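Local atomic coordinates of D-3-phosphoglycerate dehydrogenase oxidoreductase protein (Ralstonia solanacearum, PDB entry 3GG9), a protein that probably acts as an NAD-dependent D-3-phosphoglycerate dehydrogenase, a member of the D-isomer specific 2-hydroxyacid dehydrogenase family. Residues G87-E92 with V99-G104. Numbering follows the deposited sequence.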
loop_
_atom_site.group_PDB
_atom_site.type_symbol
_atom_site.label_atom_id
_atom_site.label_comp_id
_atom_site.label_asym_id
_atom_site.label_seq_id
_atom_site.Cartn_x
_atom_site.Cartn_y
_atom_site.Cartn_z
ATOM N N GLY A 87 5.092 -2.966 31.609
ATOM C CA GLY A 87 4.287 -4.031 31.000
ATOM C C GLY A 87 2.829 -3.711 31.263
ATOM O O GLY A 87 2.505 -3.081 32.278
ATOM N N HIS A 88 1.929 -4.134 30.380
ATOM C CA HIS A 88 0.531 -3.741 30.544
ATOM C C HIS A 88 -0.224 -4.598 31.577
ATOM O O HIS A 88 -1.359 -4.300 31.924
ATOM C CB HIS A 88 -0.190 -3.681 29.194
ATOM C CG HIS A 88 -0.622 -5.016 28.681
ATOM N ND1 HIS A 88 -1.937 -5.422 28.699
ATOM C CD2 HIS A 88 0.084 -6.041 28.150
ATOM C CE1 HIS A 88 -2.023 -6.639 28.199
ATOM N NE2 HIS A 88 -0.812 -7.039 27.855
ATOM N N ILE A 89 0.415 -5.657 32.076
ATOM C CA ILE A 89 -0.175 -6.436 33.174
ATOM C C ILE A 89 0.744 -6.466 34.408
ATOM O O ILE A 89 1.897 -6.893 34.323
ATOM C CB ILE A 89 -0.566 -7.892 32.769
ATOM C CG1 ILE A 89 -1.478 -7.908 31.537
ATOM C CG2 ILE A 89 -1.282 -8.608 33.931
ATOM C CD1 ILE A 89 -1.622 -9.287 30.929
ATOM N N ASP A 90 0.225 -6.005 35.546
ATOM C CA ASP A 90 0.948 -6.099 36.827
ATOM C C ASP A 90 0.919 -7.554 37.318
ATOM O O ASP A 90 -0.049 -7.990 37.960
ATOM C CB ASP A 90 0.318 -5.143 37.847
ATOM C CG ASP A 90 1.167 -4.960 39.112
ATOM O OD1 ASP A 90 2.050 -5.789 39.421
ATOM O OD2 ASP A 90 0.923 -3.972 39.824
ATOM N N LEU A 91 1.974 -8.303 36.985
ATOM C CA LEU A 91 2.018 -9.742 37.217
ATOM C C LEU A 91 2.099 -10.091 38.698
ATOM O O LEU A 91 1.514 -11.085 39.141
ATOM C CB LEU A 91 3.198 -10.374 36.467
ATOM C CG LEU A 91 3.113 -10.279 34.943
ATOM C CD1 LEU A 91 4.291 -10.990 34.286
ATOM C CD2 LEU A 91 1.794 -10.864 34.449
ATOM N N GLU A 92 2.828 -9.265 39.450
ATOM C CA GLU A 92 2.962 -9.431 40.901
ATOM C C GLU A 92 1.626 -9.219 41.609
ATOM O O GLU A 92 1.288 -9.980 42.519
ATOM C CB GLU A 92 4.044 -8.499 41.465
ATOM C CG GLU A 92 5.459 -9.097 41.478
ATOM C CD GLU A 92 5.882 -9.678 40.135
ATOM O OE1 GLU A 92 5.835 -8.951 39.117
ATOM O OE2 GLU A 92 6.257 -10.869 40.097
ATOM N N VAL A 99 -4.535 -14.757 40.626
ATOM C CA VAL A 99 -5.060 -14.658 39.258
ATOM C C VAL A 99 -3.972 -15.133 38.305
ATOM O O VAL A 99 -2.889 -14.534 38.264
ATOM C CB VAL A 99 -5.475 -13.203 38.924
ATOM C CG1 VAL A 99 -5.817 -13.046 37.428
ATOM C CG2 VAL A 99 -6.663 -12.795 39.777
ATOM N N VAL A 100 -4.231 -16.222 37.569
ATOM C CA VAL A 100 -3.231 -16.716 36.625
ATOM C C VAL A 100 -3.262 -15.943 35.316
ATOM O O VAL A 100 -4.329 -15.640 34.783
ATOM C CB VAL A 100 -3.274 -18.268 36.374
ATOM C CG1 VAL A 100 -2.892 -19.015 37.636
ATOM C CG2 VAL A 100 -4.623 -18.726 35.853
ATOM N N VAL A 101 -2.081 -15.599 34.822
ATOM C CA VAL A 101 -1.957 -14.928 33.538
ATOM C C VAL A 101 -1.468 -15.945 32.523
ATOM O O VAL A 101 -0.411 -16.555 32.693
ATOM C CB VAL A 101 -1.036 -13.697 33.612
ATOM C CG1 VAL A 101 -0.809 -13.109 32.214
ATOM C CG2 VAL A 101 -1.653 -12.641 34.542
ATOM N N LEU A 102 -2.263 -16.146 31.475
ATOM C CA LEU A 102 -1.939 -17.138 30.457
ATOM C C LEU A 102 -1.290 -16.443 29.270
ATOM O O LEU A 102 -1.735 -15.373 28.862
ATOM C CB LEU A 102 -3.189 -17.910 30.028
ATOM C CG LEU A 102 -4.088 -18.441 31.157
ATOM C CD1 LEU A 102 -5.157 -19.340 30.614
ATOM C CD2 LEU A 102 -3.301 -19.160 32.232
ATOM N N GLU A 103 -0.222 -17.037 28.751
ATOM C CA GLU A 103 0.578 -16.403 27.710
ATOM C C GLU A 103 0.312 -17.091 26.396
ATOM O O GLU A 103 0.336 -18.331 26.310
ATOM C CB GLU A 103 2.072 -16.466 28.051
ATOM C CG GLU A 103 2.988 -15.856 26.985
ATOM C CD GLU A 103 4.386 -15.563 27.482
ATOM O OE1 GLU A 103 4.959 -14.528 27.058
ATOM O OE2 GLU A 103 4.912 -16.361 28.294
ATOM N N GLY A 104 0.036 -16.287 25.377
ATOM C CA GLY A 104 -0.134 -16.813 24.042
ATOM C C GLY A 104 1.153 -16.830 23.253
ATOM O O GLY A 104 2.243 -16.658 23.796
#
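Val101 meets Ile89 and Leu91 mainly through its two methyl groups, with CB also close to Leu91 CD2, and the two branches share the work. Val101 CG2 lies 3.9 Å from Leu91 CD2. The same methyl, Val101 CG2, is 4.1 Å from Ile89 CG2, while CG1 reaches the other end of the isoleucine at CD1 and also touches Leu91 CD2. Ile89 and Val101 approach tip to tip, whereas the leucine side chain crosses the valine at about a right angle, with CD2 seated against both valine methyls. With Val101 CG1 anti to its own backbone N (chi1 174°), CG2 falls beside that nitrogen, and the fork spreads across both partners.

Hydrogen bonds from backbone and side chains surround the contact. His88 and Asp90 bond to Val61, flanking Ile89, while Asp90 serves as N-cap of helix 91-97, its OD1 accepting from Ala93 N. Val100 is joined by backbone bonds to Lys73 and to Ile75 of the adjacent parallel strand 74-77, and Val101 N donates to Asn333 OD1. Ile89 also packs on Leu54 and Gln77.

The contact thus packs the start of helix 91-97 and its lead-in against strand 100-102, within a beta-alpha-beta unit of the flavodoxin-like five-stranded parallel sheet, as in the substrate-binding domain of this family. Purely apolar, it rests on van der Waals packing and burial.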